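Side-chain contacts in putative hydroxymethylglutaryl-CoA synthase (Streptococcus mutans, PDB 3SQZ), which probably condenses acetyl-CoA with acetoacetyl-CoA to give 3-hydroxy-3-methylglutaryl-CoA, and binds coenzyme A in a thiolase-type fold: residues W247-Y250 against Q251-F254; Q328-V331 against A332-I336; I81-V85 against V86-A90; G352-V355 against K356-E360; L367-L370 against K371-T374. All coordinates share one frame; numbering follows the deposited sequence.

Interaction 1. Residues W247-Y250 against Q251-F254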
loop_
_atom_site.group_PDB
_atom_site.type_symbol
_atom_site.label_atom_id
_atom_site.label_comp_id
_atom_site.label_asym_id
_atom_site.label_seq_id
_atom_site.Cartn_x
_atom_site.Cartn_y
_atom_site.Cartn_z
ATOM N N TRP A 247 -2.744 12.693 -16.411
ATOM C CA TRP A 247 -1.413 12.702 -17.013
ATOM C C TRP A 247 -1.313 13.725 -18.146
ATOM O O TRP A 247 -0.296 14.413 -18.282
ATOM C CB TRP A 247 -1.042 11.295 -17.479
ATOM C CG TRP A 247 0.241 11.175 -18.263
ATOM C CD1 TRP A 247 0.373 10.631 -19.505
ATOM C CD2 TRP A 247 1.571 11.572 -17.859
ATOM N NE1 TRP A 247 1.684 10.666 -19.906
ATOM C CE2 TRP A 247 2.441 11.242 -18.920
ATOM C CE3 TRP A 247 2.106 12.179 -16.714
ATOM C CZ2 TRP A 247 3.813 11.494 -18.872
ATOM C CZ3 TRP A 247 3.478 12.428 -16.671
ATOM C CH2 TRP A 247 4.312 12.086 -17.747
ATOM N N ALA A 248 -2.362 13.841 -18.955
ATOM C CA ALA A 248 -2.359 14.841 -20.019
ATOM C C ALA A 248 -2.193 16.238 -19.429
ATOM O O ALA A 248 -1.385 17.038 -19.908
ATOM C CB ALA A 248 -3.634 14.758 -20.844
ATOM N N GLU A 249 -2.958 16.533 -18.385
ATOM C CA GLU A 249 -2.913 17.856 -17.784
ATOM C C GLU A 249 -1.591 18.093 -17.049
ATOM O O GLU A 249 -1.069 19.209 -17.049
ATOM C CB GLU A 249 -4.118 18.065 -16.864
ATOM C CG GLU A 249 -4.212 19.449 -16.227
ATOM C CD GLU A 249 -4.477 20.572 -17.220
ATOM O OE1 GLU A 249 -4.862 20.296 -18.379
ATOM O OE2 GLU A 249 -4.300 21.744 -16.827
ATOM N N TYR A 250 -1.042 17.039 -16.447
ATOM C CA TYR A 250 0.243 17.120 -15.757
ATOM C C TYR A 250 1.353 17.541 -16.727
ATOM O O TYR A 250 2.141 18.447 -16.450
ATOM C CB TYR A 250 0.596 15.772 -15.108
ATOM C CG TYR A 250 1.793 15.851 -14.193
ATOM C CD1 TYR A 250 1.628 16.056 -12.829
ATOM C CD2 TYR A 250 3.088 15.726 -14.689
ATOM C CE1 TYR A 250 2.718 16.150 -11.983
ATOM C CE2 TYR A 250 4.183 15.819 -13.852
ATOM C CZ TYR A 250 3.993 16.035 -12.500
ATOM O OH TYR A 250 5.071 16.131 -11.660
ATOM N N GLN A 251 1.415 16.866 -17.866
ATOM C CA GLN A 251 2.399 17.191 -18.887
ATOM C C GLN A 251 2.307 18.647 -19.310
ATOM O O GLN A 251 3.330 19.307 -19.496
ATOM C CB GLN A 251 2.221 16.285 -20.101
ATOM C CG GLN A 251 2.630 14.861 -19.835
ATOM C CD GLN A 251 2.230 13.933 -20.949
ATOM O OE1 GLN A 251 1.106 13.426 -20.980
ATOM N NE2 GLN A 251 3.147 13.705 -21.880
ATOM N N LYS A 252 1.083 19.143 -19.473
ATOM C CA LYS A 252 0.869 20.525 -19.889
ATOM C C LYS A 252 1.333 21.522 -18.838
ATOM O O LYS A 252 1.998 22.501 -19.157
ATOM C CB LYS A 252 -0.606 20.781 -20.200
ATOM C CG LYS A 252 -1.146 20.002 -21.384
ATOM C CD LYS A 252 -2.609 20.338 -21.626
ATOM C CE LYS A 252 -3.192 19.498 -22.752
ATOM N NZ LYS A 252 -2.422 19.665 -24.018
ATOM N N ARG A 253 0.963 21.288 -17.585
ATOM C CA ARG A 253 1.288 22.239 -16.531
ATOM C C ARG A 253 2.775 22.277 -16.223
ATOM O O ARG A 253 3.308 23.329 -15.871
ATOM C CB ARG A 253 0.504 21.927 -15.261
ATOM C CG ARG A 253 -0.976 22.146 -15.423
ATOM C CD ARG A 253 -1.688 22.111 -14.090
ATOM N NE ARG A 253 -3.129 22.199 -14.281
ATOM C CZ ARG A 253 -4.001 22.427 -13.309
ATOM N NH1 ARG A 253 -3.578 22.605 -12.064
ATOM N NH2 ARG A 253 -5.293 22.479 -13.586
ATOM N N PHE A 254 3.444 21.136 -16.360
ATOM C CA PHE A 254 4.804 21.007 -15.840
ATOM C C PHE A 254 5.886 20.775 -16.884
ATOM O O PHE A 254 7.060 20.629 -16.542
ATOM C CB PHE A 254 4.851 19.938 -14.750
ATOM C CG PHE A 254 3.942 20.233 -13.600
ATOM C CD1 PHE A 254 4.085 21.415 -12.891
ATOM C CD2 PHE A 254 2.937 19.352 -13.237
ATOM C CE1 PHE A 254 3.250 21.711 -11.831
ATOM C CE2 PHE A 254 2.092 19.645 -12.177
ATOM C CZ PHE A 254 2.253 20.823 -11.470
#
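Y250 and F254, one helical turn apart, form a T-shaped (edge-to-face) aromatic pair: the F254 edge is directed at the Y250 face, with centroids 4.7 Å apart and planes at 58°. F254 CD2 sits over the centre of the Y250 ring and comes within 3.4 Å of Y250 CE1. Y250 reaches this place because its CG is anti to the backbone N (chi1 -170°).

A second ring-face contact is a CH-pi interaction between W247 and Q251. The methylene Q251 CG lies 3.7 Å from the centroid of the six-membered indole ring, almost on the ring normal, and the plane of the amide group beyond it lies nearly parallel over the indole.

The charged contact is a salt bridge, R253 NE donating to E249 OE2 at 2.8 Å. It is nearly straight (173°); the carboxylate oxygen offers its anti lone pair and lies in the guanidinium plane, while the two planar groups stand almost perpendicular. E249 bends at chi2, bringing its carboxylate to NE at the end of the extended R253 chain.

Backbone i to i+4 bonds run beneath all three pairs, as from Q251 N to W247 O at 3.0 Å.

These last two turns of helix 232-254 lie against the large sheet: W247 and Y250 pack on I349 of strand 346-354, W247 also meets F264 edge-to-face, and Y250 OH bonds to E208 O in strand 203-213.

Interaction 2. Residues Q328-V331 against A332-I336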
loop_
_atom_site.group_PDB
_atom_site.type_symbol
_atom_site.label_atom_id
_atom_site.label_comp_id
_atom_site.label_asym_id
_atom_site.label_seq_id
_atom_site.Cartn_x
_atom_site.Cartn_y
_atom_site.Cartn_z
ATOM N N GLN A 328 17.187 -3.568 -12.393
ATOM C CA GLN A 328 18.626 -3.711 -12.563
ATOM C C GLN A 328 19.250 -2.496 -13.242
ATOM O O GLN A 328 20.450 -2.493 -13.527
ATOM C CB GLN A 328 18.950 -5.008 -13.306
ATOM C CG GLN A 328 18.502 -6.243 -12.529
ATOM C CD GLN A 328 18.916 -7.546 -13.185
ATOM O OE1 GLN A 328 19.117 -8.556 -12.511
ATOM N NE2 GLN A 328 19.044 -7.529 -14.505
ATOM N N ASN A 329 18.451 -1.457 -13.487
ATOM C CA ASN A 329 18.948 -0.299 -14.228
ATOM C C ASN A 329 18.795 1.065 -13.551
ATOM O O ASN A 329 19.377 2.038 -14.016
ATOM C CB ASN A 329 18.332 -0.248 -15.627
ATOM C CG ASN A 329 16.832 -0.134 -15.585
ATOM O OD1 ASN A 329 16.114 -1.083 -15.916
ATOM N ND2 ASN A 329 16.346 1.020 -15.156
ATOM N N LEU A 330 18.026 1.162 -12.467
ATOM C CA LEU A 330 17.830 2.468 -11.844
ATOM C C LEU A 330 19.110 2.969 -11.202
ATOM O O LEU A 330 19.847 2.202 -10.574
ATOM C CB LEU A 330 16.717 2.417 -10.800
ATOM C CG LEU A 330 15.302 2.307 -11.364
ATOM C CD1 LEU A 330 14.322 2.058 -10.242
ATOM C CD2 LEU A 330 14.902 3.557 -12.136
ATOM N N VAL A 331 19.365 4.264 -11.363
ATOM C CA VAL A 331 20.523 4.903 -10.764
ATOM C C VAL A 331 20.152 6.238 -10.118
ATOM O O VAL A 331 19.107 6.843 -10.416
ATOM C CB VAL A 331 21.647 5.139 -11.808
ATOM C CG1 VAL A 331 22.094 3.813 -12.412
ATOM C CG2 VAL A 331 21.179 6.097 -12.892
ATOM N N ALA A 332 21.029 6.694 -9.234
ATOM C CA ALA A 332 20.916 8.015 -8.641
ATOM C C ALA A 332 20.620 9.044 -9.710
ATOM O O ALA A 332 21.249 9.044 -10.772
ATOM C CB ALA A 332 22.196 8.367 -7.926
ATOM N N GLY A 333 19.668 9.925 -9.427
ATOM C CA GLY A 333 19.324 10.988 -10.345
ATOM C C GLY A 333 18.209 10.627 -11.298
ATOM O O GLY A 333 17.642 11.511 -11.925
ATOM N N ASP A 334 17.894 9.339 -11.429
ATOM C CA ASP A 334 16.728 8.938 -12.211
ATOM C C ASP A 334 15.459 9.460 -11.549
ATOM O O ASP A 334 15.333 9.449 -10.317
ATOM C CB ASP A 334 16.627 7.416 -12.308
ATOM C CG ASP A 334 17.531 6.812 -13.369
ATOM O OD1 ASP A 334 18.015 7.538 -14.263
ATOM O OD2 ASP A 334 17.721 5.573 -13.318
ATOM N N LYS A 335 14.513 9.884 -12.379
ATOM C CA LYS A 335 13.221 10.348 -11.895
ATOM C C LYS A 335 12.159 9.290 -12.102
ATOM O O LYS A 335 12.167 8.551 -13.086
ATOM C CB LYS A 335 12.803 11.628 -12.616
ATOM C CG LYS A 335 13.721 12.796 -12.347
ATOM C CD LYS A 335 13.185 14.072 -12.977
ATOM C CE LYS A 335 13.881 14.378 -14.294
ATOM N NZ LYS A 335 15.313 14.727 -14.075
ATOM N N ILE A 336 11.238 9.227 -11.150
ATOM C CA ILE A 336 10.152 8.266 -11.177
ATOM C C ILE A 336 8.847 9.038 -11.119
ATOM O O ILE A 336 8.712 9.978 -10.331
ATOM C CB ILE A 336 10.234 7.309 -9.966
ATOM C CG1 ILE A 336 11.550 6.530 -10.017
ATOM C CG2 ILE A 336 9.044 6.351 -9.936
ATOM C CD1 ILE A 336 11.801 5.675 -8.803
HETATM O O HOH W 1 17.179 3.857 -15.450
#
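A type II beta turn, V331 to D334, links the loop after helix 315-326 to strand 335-342, and the carboxylate of D334 folds back over it to bond with its first residue. The turn is closed by D334 N donating to V331 O at 3.0 Å. In the reverse direction V331 N donates to D334 OD2 at 2.9 Å and 165°, so the two residues are joined by a pair of bonds of opposite polarity. OD2 is met from above the carboxylate plane, about 51° out of it. With D334 CG anti to its own carbonyl carbon (chi1 -81°), the carboxylate swings back along the chain toward V331.

Apolar groups border the same oxygen: L330 CD2 lies 3.7 Å from D334 OD2, and V331 CG2 approaches D334 OD2 to 3.5 Å. G333 takes the third turn position with positive phi, a conformation that glycine readily adopts.

One water widens the connection, giving a hydrogen to D334 OD2 at 2.8 Å, giving another to N329 O and accepting from N329 ND2. That amide nitrogen also bonds to N297 of helix 288-302, and L330 packs against helix 315-326 and L354.

D334 OD2 thus takes hydrogens from a backbone amide and a water, two donors that would be expected to stabilise the charged carboxylate. The side chain ties the residue just before the strand to the preceding loop, directly at V331 and through water at N329.

Interaction 3. Residues I81-V85 against V86-A90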
loop_
_atom_site.group_PDB
_atom_site.type_symbol
_atom_site.label_atom_id
_atom_site.label_comp_id
_atom_site.label_asym_id
_atom_site.label_seq_id
_atom_site.Cartn_x
_atom_site.Cartn_y
_atom_site.Cartn_z
ATOM N N ILE A 81 -7.777 -12.591 12.354
ATOM C CA ILE A 81 -8.459 -11.531 13.075
ATOM C C ILE A 81 -7.516 -10.748 13.997
ATOM O O ILE A 81 -7.773 -9.592 14.321
ATOM C CB ILE A 81 -9.658 -12.109 13.868
ATOM C CG1 ILE A 81 -10.573 -10.990 14.364
ATOM C CG2 ILE A 81 -9.194 -13.019 15.013
ATOM C CD1 ILE A 81 -11.938 -11.476 14.813
ATOM N N THR A 82 -6.413 -11.369 14.404
ATOM C CA THR A 82 -5.498 -10.747 15.352
ATOM C C THR A 82 -4.401 -9.907 14.682
ATOM O O THR A 82 -3.562 -9.323 15.367
ATOM C CB THR A 82 -4.857 -11.805 16.249
ATOM O OG1 THR A 82 -4.214 -12.764 15.408
ATOM C CG2 THR A 82 -5.910 -12.512 17.099
ATOM N N ASP A 83 -4.416 -9.832 13.352
ATOM C CA ASP A 83 -3.446 -9.020 12.611
ATOM C C ASP A 83 -4.265 -8.053 11.756
ATOM O O ASP A 83 -4.813 -8.443 10.723
ATOM C CB ASP A 83 -2.577 -9.927 11.727
ATOM C CG ASP A 83 -1.137 -9.418 11.542
ATOM O OD1 ASP A 83 -0.808 -8.272 11.926
ATOM O OD2 ASP A 83 -0.324 -10.189 10.983
ATOM N N ASP A 84 -4.367 -6.801 12.199
ATOM C CA ASP A 84 -5.266 -5.831 11.578
ATOM C C ASP A 84 -4.505 -4.613 11.071
ATOM O O ASP A 84 -3.272 -4.628 10.982
ATOM C CB ASP A 84 -6.383 -5.425 12.553
ATOM C CG ASP A 84 -5.884 -4.608 13.725
ATOM O OD1 ASP A 84 -4.676 -4.310 13.812
ATOM O OD2 ASP A 84 -6.741 -4.243 14.562
ATOM N N VAL A 85 -5.236 -3.553 10.731
ATOM C CA VAL A 85 -4.601 -2.350 10.212
ATOM C C VAL A 85 -3.523 -1.812 11.158
ATOM O O VAL A 85 -2.460 -1.363 10.725
ATOM C CB VAL A 85 -5.668 -1.247 9.911
ATOM C CG1 VAL A 85 -6.460 -0.852 11.172
ATOM C CG2 VAL A 85 -5.024 -0.023 9.270
ATOM N N VAL A 86 -3.809 -1.848 12.453
ATOM C CA VAL A 86 -2.901 -1.308 13.455
ATOM C C VAL A 86 -1.638 -2.142 13.590
ATOM O O VAL A 86 -0.525 -1.606 13.609
ATOM C CB VAL A 86 -3.606 -1.204 14.824
ATOM C CG1 VAL A 86 -2.614 -0.943 15.941
ATOM C CG2 VAL A 86 -4.665 -0.120 14.782
ATOM N N THR A 87 -1.800 -3.455 13.700
ATOM C CA THR A 87 -0.635 -4.305 13.910
ATOM C C THR A 87 0.255 -4.357 12.676
ATOM O O THR A 87 1.478 -4.348 12.796
ATOM C CB THR A 87 -1.032 -5.709 14.367
ATOM O OG1 THR A 87 -1.885 -6.296 13.388
ATOM C CG2 THR A 87 -1.777 -5.637 15.687
ATOM N N LEU A 88 -0.349 -4.405 11.491
ATOM C CA LEU A 88 0.443 -4.370 10.266
ATOM C C LEU A 88 1.181 -3.036 10.154
ATOM O O LEU A 88 2.363 -3.006 9.792
ATOM C CB LEU A 88 -0.429 -4.626 9.037
ATOM C CG LEU A 88 -1.011 -6.038 8.928
ATOM C CD1 LEU A 88 -2.033 -6.086 7.811
ATOM C CD2 LEU A 88 0.082 -7.088 8.725
ATOM N N ALA A 89 0.494 -1.937 10.471
ATOM C CA ALA A 89 1.112 -0.615 10.396
ATOM C C ALA A 89 2.295 -0.522 11.365
ATOM O O ALA A 89 3.392 -0.087 10.990
ATOM C CB ALA A 89 0.094 0.473 10.681
ATOM N N ALA A 90 2.095 -0.966 12.604
ATOM C CA ALA A 90 3.165 -0.920 13.590
ATOM C C ALA A 90 4.329 -1.815 13.169
ATOM O O ALA A 90 5.488 -1.449 13.347
ATOM C CB ALA A 90 2.643 -1.317 14.964
#
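D84 and T87 bond to each other in both directions at the start of helix 85-94. T87 N donates to D84 OD1 at 3.0 Å and 166°, meeting the oxygen nearly along its C-O axis, and D84 N donates back to T87 OG1 at 2.8 Å through a more bent bond (137°). The hydroxyl of T87 passes its own hydrogen on to D83 OD1, 2.7 Å away, using the anti lone pair of that carboxylate oxygen. T87 OG1 is therefore held from two sides, accepting from one aspartate and donating to the other. Its torsion makes this possible: OG1 lies between the backbone N and the carbonyl carbon (chi1 58°), turned back toward the incoming chain.

Next to these polar bonds, L88 CD2 packs 3.5 Å from D83 OD1. The first helical bonds follow directly, L88 N to D84 O at 3.0 Å and A89 N to V85 O at 3.0 Å.

Further out, the second carboxylate oxygen, D84 OD2, forms a salt bridge with R417 and a hydrogen bond with Y419, which, together with the bond to T87 N, limit the rotation of the carboxylate. V86 and A89 turn to helix 122-129, while L88 and A89 pack on strand 166-175.

Reciprocal bonds between the N-cap residue and the residue three further on define a capping box; here it is buried, and the V85 side chain lies about 9 Å from that of E113, a predicted catalytic residue.

Interaction 4. Residues G352-V355 against K356-E360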
loop_
_atom_site.group_PDB
_atom_site.type_symbol
_atom_site.label_atom_id
_atom_site.label_comp_id
_atom_site.label_asym_id
_atom_site.label_seq_id
_atom_site.Cartn_x
_atom_site.Cartn_y
_atom_site.Cartn_z
ATOM N N GLY A 352 9.442 11.861 -8.067
ATOM C CA GLY A 352 10.577 11.912 -7.171
ATOM C C GLY A 352 11.859 11.559 -7.894
ATOM O O GLY A 352 11.835 11.022 -9.005
ATOM N N THR A 353 12.984 11.856 -7.256
ATOM C CA THR A 353 14.299 11.577 -7.824
ATOM C C THR A 353 15.085 10.682 -6.879
ATOM O O THR A 353 15.141 10.931 -5.671
ATOM C CB THR A 353 15.094 12.880 -8.059
ATOM O OG1 THR A 353 14.424 13.657 -9.054
ATOM C CG2 THR A 353 16.507 12.577 -8.544
ATOM N N LEU A 354 15.683 9.630 -7.428
ATOM C CA LEU A 354 16.471 8.704 -6.619
ATOM C C LEU A 354 17.763 9.321 -6.112
ATOM O O LEU A 354 18.450 10.046 -6.834
ATOM C CB LEU A 354 16.787 7.440 -7.404
ATOM C CG LEU A 354 15.604 6.494 -7.574
ATOM C CD1 LEU A 354 15.939 5.396 -8.572
ATOM C CD2 LEU A 354 15.195 5.893 -6.231
ATOM N N VAL A 355 18.103 8.983 -4.875
ATOM C CA VAL A 355 19.282 9.492 -4.198
ATOM C C VAL A 355 20.402 8.456 -4.225
ATOM O O VAL A 355 20.169 7.266 -4.021
ATOM C CB VAL A 355 18.923 9.828 -2.734
ATOM C CG1 VAL A 355 20.133 10.309 -1.960
ATOM C CG2 VAL A 355 17.815 10.872 -2.707
ATOM N N LYS A 356 21.613 8.919 -4.500
ATOM C CA LYS A 356 22.800 8.086 -4.422
ATOM C C LYS A 356 22.838 7.340 -3.087
ATOM O O LYS A 356 22.713 7.941 -2.013
ATOM C CB LYS A 356 24.024 8.982 -4.561
ATOM C CG LYS A 356 25.350 8.310 -4.332
ATOM C CD LYS A 356 26.471 9.306 -4.562
ATOM C CE LYS A 356 27.821 8.678 -4.304
ATOM N NZ LYS A 356 28.892 9.612 -4.739
ATOM N N GLY A 357 23.012 6.026 -3.157
ATOM C CA GLY A 357 23.032 5.195 -1.969
ATOM C C GLY A 357 21.695 4.588 -1.581
ATOM O O GLY A 357 21.614 3.884 -0.580
ATOM N N PHE A 358 20.644 4.830 -2.362
ATOM C CA PHE A 358 19.319 4.327 -2.005
ATOM C C PHE A 358 19.289 2.826 -1.739
ATOM O O PHE A 358 18.519 2.359 -0.896
ATOM C CB PHE A 358 18.260 4.731 -3.049
ATOM C CG PHE A 358 18.343 3.984 -4.370
ATOM C CD1 PHE A 358 17.573 2.849 -4.581
ATOM C CD2 PHE A 358 19.164 4.435 -5.405
ATOM C CE1 PHE A 358 17.615 2.166 -5.791
ATOM C CE2 PHE A 358 19.213 3.755 -6.616
ATOM C CZ PHE A 358 18.444 2.617 -6.806
ATOM N N LYS A 359 20.114 2.066 -2.451
ATOM C CA LYS A 359 20.101 0.618 -2.298
ATOM C C LYS A 359 20.474 0.192 -0.882
ATOM O O LYS A 359 20.058 -0.871 -0.426
ATOM C CB LYS A 359 21.020 -0.051 -3.327
ATOM C CG LYS A 359 20.505 0.024 -4.755
ATOM C CD LYS A 359 21.576 -0.374 -5.753
ATOM C CE LYS A 359 20.998 -0.506 -7.136
ATOM N NZ LYS A 359 22.062 -0.593 -8.173
ATOM N N GLU A 360 21.246 1.029 -0.188
ATOM C CA GLU A 360 21.660 0.750 1.189
ATOM C C GLU A 360 20.483 0.700 2.155
ATOM O O GLU A 360 20.611 0.172 3.259
ATOM C CB GLU A 360 22.658 1.810 1.678
ATOM C CG GLU A 360 23.929 1.920 0.853
ATOM C CD GLU A 360 24.785 3.126 1.230
ATOM O OE1 GLU A 360 24.329 3.972 2.030
ATOM O OE2 GLU A 360 25.920 3.228 0.722
#
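L354 lies under the F358 ring, and these two residues make up the closely packed, buried part of the contact. L354 CD2 stands over the centre of the ring in a CH-pi contact, 4.2 Å from the centroid and 12° off the normal, while L354 CD1 reaches F358 CZ at 4.1 Å. K359 CG lies over the opposite face, toward the rim, so the ring has an aliphatic group on each side. F358 CG sits between its backbone N and carbonyl carbon (chi1 73°), which turns the ring back toward the strand. V355 O lies in the ring plane at its edge, 3.3 Å from F358 CD2.

The same carbonyl closes the type II beta turn V355 to F358, accepting from F358 N at 3.0 Å with a bent angle of 139°. Outside this bond the contact thins: K356, at the second position, extends its whole chain away on the exposed side, and G357 takes the third position with positive phi, as suits glycine.

The turn ends strand 346-354 and leads into a short 3-10 segment. L354 also meets L203 of strand 203-213 and I336 of strand 335-342, while K356 rests on A332.

Interaction 5. Residues L367-L370 against K371-T374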
loop_
_atom_site.group_PDB
_atom_site.type_symbol
_atom_site.label_atom_id
_atom_site.label_comp_id
_atom_site.label_asym_id
_atom_site.label_seq_id
_atom_site.Cartn_x
_atom_site.Cartn_y
_atom_site.Cartn_z
ATOM N N LEU A 367 11.432 -11.442 -1.238
ATOM C CA LEU A 367 10.710 -12.565 -1.836
ATOM C C LEU A 367 10.906 -13.831 -1.005
ATOM O O LEU A 367 9.978 -14.624 -0.820
ATOM C CB LEU A 367 11.153 -12.784 -3.285
ATOM C CG LEU A 367 10.751 -11.715 -4.304
ATOM C CD1 LEU A 367 11.410 -11.967 -5.662
ATOM C CD2 LEU A 367 9.239 -11.645 -4.436
ATOM N N ASP A 368 12.110 -14.013 -0.486
ATOM C CA ASP A 368 12.374 -15.141 0.395
ATOM C C ASP A 368 11.502 -15.071 1.638
ATOM O O ASP A 368 10.924 -16.066 2.069
ATOM C CB ASP A 368 13.853 -15.188 0.768
ATOM C CG ASP A 368 14.738 -15.247 -0.450
ATOM O OD1 ASP A 368 14.713 -16.271 -1.138
ATOM O OD2 ASP A 368 15.409 -14.248 -0.756
ATOM N N LYS A 369 11.406 -13.884 2.228
ATOM C CA LYS A 369 10.570 -13.724 3.412
ATOM C C LYS A 369 9.106 -14.027 3.099
ATOM O O LYS A 369 8.417 -14.666 3.897
ATOM C CB LYS A 369 10.726 -12.333 4.016
ATOM C CG LYS A 369 12.109 -12.047 4.580
ATOM C CD LYS A 369 12.143 -10.620 5.125
ATOM C CE LYS A 369 13.465 -10.271 5.759
ATOM N NZ LYS A 369 13.388 -8.911 6.353
ATOM N N LEU A 370 8.629 -13.589 1.940
ATOM C CA LEU A 370 7.236 -13.848 1.576
ATOM C C LEU A 370 6.950 -15.345 1.419
ATOM O O LEU A 370 5.842 -15.808 1.717
ATOM C CB LEU A 370 6.843 -13.086 0.315
ATOM C CG LEU A 370 6.752 -11.568 0.497
ATOM C CD1 LEU A 370 6.652 -10.900 -0.857
ATOM C CD2 LEU A 370 5.567 -11.185 1.382
ATOM N N LYS A 371 7.949 -16.112 0.987
ATOM C CA LYS A 371 7.788 -17.561 0.867
ATOM C C LYS A 371 7.606 -18.238 2.217
ATOM O O LYS A 371 7.119 -19.362 2.279
ATOM C CB LYS A 371 8.961 -18.190 0.115
ATOM C CG LYS A 371 8.942 -17.950 -1.377
ATOM C CD LYS A 371 10.081 -18.709 -2.036
ATOM C CE LYS A 371 9.999 -18.692 -3.557
ATOM N NZ LYS A 371 10.304 -17.347 -4.109
ATOM N N ARG A 372 7.992 -17.567 3.300
ATOM C CA ARG A 372 7.798 -18.114 4.636
ATOM C C ARG A 372 6.338 -18.174 5.062
ATOM O O ARG A 372 6.010 -18.886 6.001
ATOM C CB ARG A 372 8.602 -17.339 5.680
ATOM C CG ARG A 372 10.082 -17.285 5.410
ATOM C CD ARG A 372 10.777 -16.406 6.423
ATOM N NE ARG A 372 12.201 -16.324 6.139
ATOM C CZ ARG A 372 13.039 -15.491 6.743
ATOM N NH1 ARG A 372 12.601 -14.660 7.680
ATOM N NH2 ARG A 372 14.320 -15.492 6.408
ATOM N N ARG A 373 5.462 -17.418 4.409
ATOM C CA ARG A 373 4.060 -17.416 4.803
ATOM C C ARG A 373 3.495 -18.832 4.760
ATOM O O ARG A 373 3.858 -19.650 3.898
ATOM C CB ARG A 373 3.232 -16.521 3.878
ATOM C CG ARG A 373 3.460 -15.031 4.088
ATOM C CD ARG A 373 2.774 -14.188 3.017
ATOM N NE ARG A 373 3.285 -14.545 1.699
ATOM C CZ ARG A 373 2.726 -14.193 0.545
ATOM N NH1 ARG A 373 1.646 -13.431 0.519
ATOM N NH2 ARG A 373 3.261 -14.609 -0.600
ATOM N N THR A 374 2.593 -19.121 5.690
ATOM C CA THR A 374 1.955 -20.425 5.776
ATOM C C THR A 374 0.810 -20.520 4.781
ATOM O O THR A 374 -0.129 -19.732 4.850
ATOM C CB THR A 374 1.445 -20.639 7.214
ATOM O OG1 THR A 374 2.574 -20.751 8.089
ATOM C CG2 THR A 374 0.546 -21.871 7.343
HETATM O O HOH W 2 4.346 -17.319 -0.780
#
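R373 curls back to L370, the residue three before it, and grips its carbonyl oxygen from just beyond helix 366-371. Starting at the backbone, R373 CB is 3.5 Å from L370 O, and CG and CD pass along the same oxygen as the chain leaves. The bend at chi3 (-60°) then brings the guanidinium round, and R373 NE donates to L370 O at 2.9 Å in a nearly straight bond (168°) with the oxygen close to the guanidinium plane. One face of the group is covered by the leucine, L370 CD2 lying 4.1 Å from R373 NE. At the tip, R373 NH2 donates to a water at 2.9 Å that gives a hydrogen in turn to L370 O, and NH1 bonds to S77 and to the carbonyl of Q307.

R373 N also donates to L370 O, at 3.2 Å, from above the carbonyl plane and on the opposite face to NE. Earlier in the turn, R372 N bonds to K369 O at 3.0 Å, and the two long side chains run side by side, K369 CG lying over one face of the R372 guanidinium, near its rim. K369 NZ itself goes to Q363.

L370 O thus receives hydrogens from a backbone amide, a guanidinium and a water near the C-terminal end of the helix. A positive group beside such an end would be expected to interact favourably with the helix dipole, and the bonds of NH1 join this end to residues elsewhere in the fold.

Overall arrangement
Along the chain the order is interaction 3, 1, 2, 4, 5. Interactions 2 and 4 touch, their centres about 8 Å apart: one turn leads into strand 335-342, the other leaves its antiparallel neighbour 346-354, and probable hydrogen bonds such as I336 N to G352 O join them. Interaction 1, on helix 232-254, packs on strand 346-354 too, its nearest atoms about 7 Å from either turn. Interactions 3 and 5 lie across the chain's centre from interaction 1, their centres about 38 and 40 Å from its own and about 18 Å apart. All five lie at ends or turns of helices and strands of this thiolase fold; 1, 2 and 4 share one flank of the large sheet.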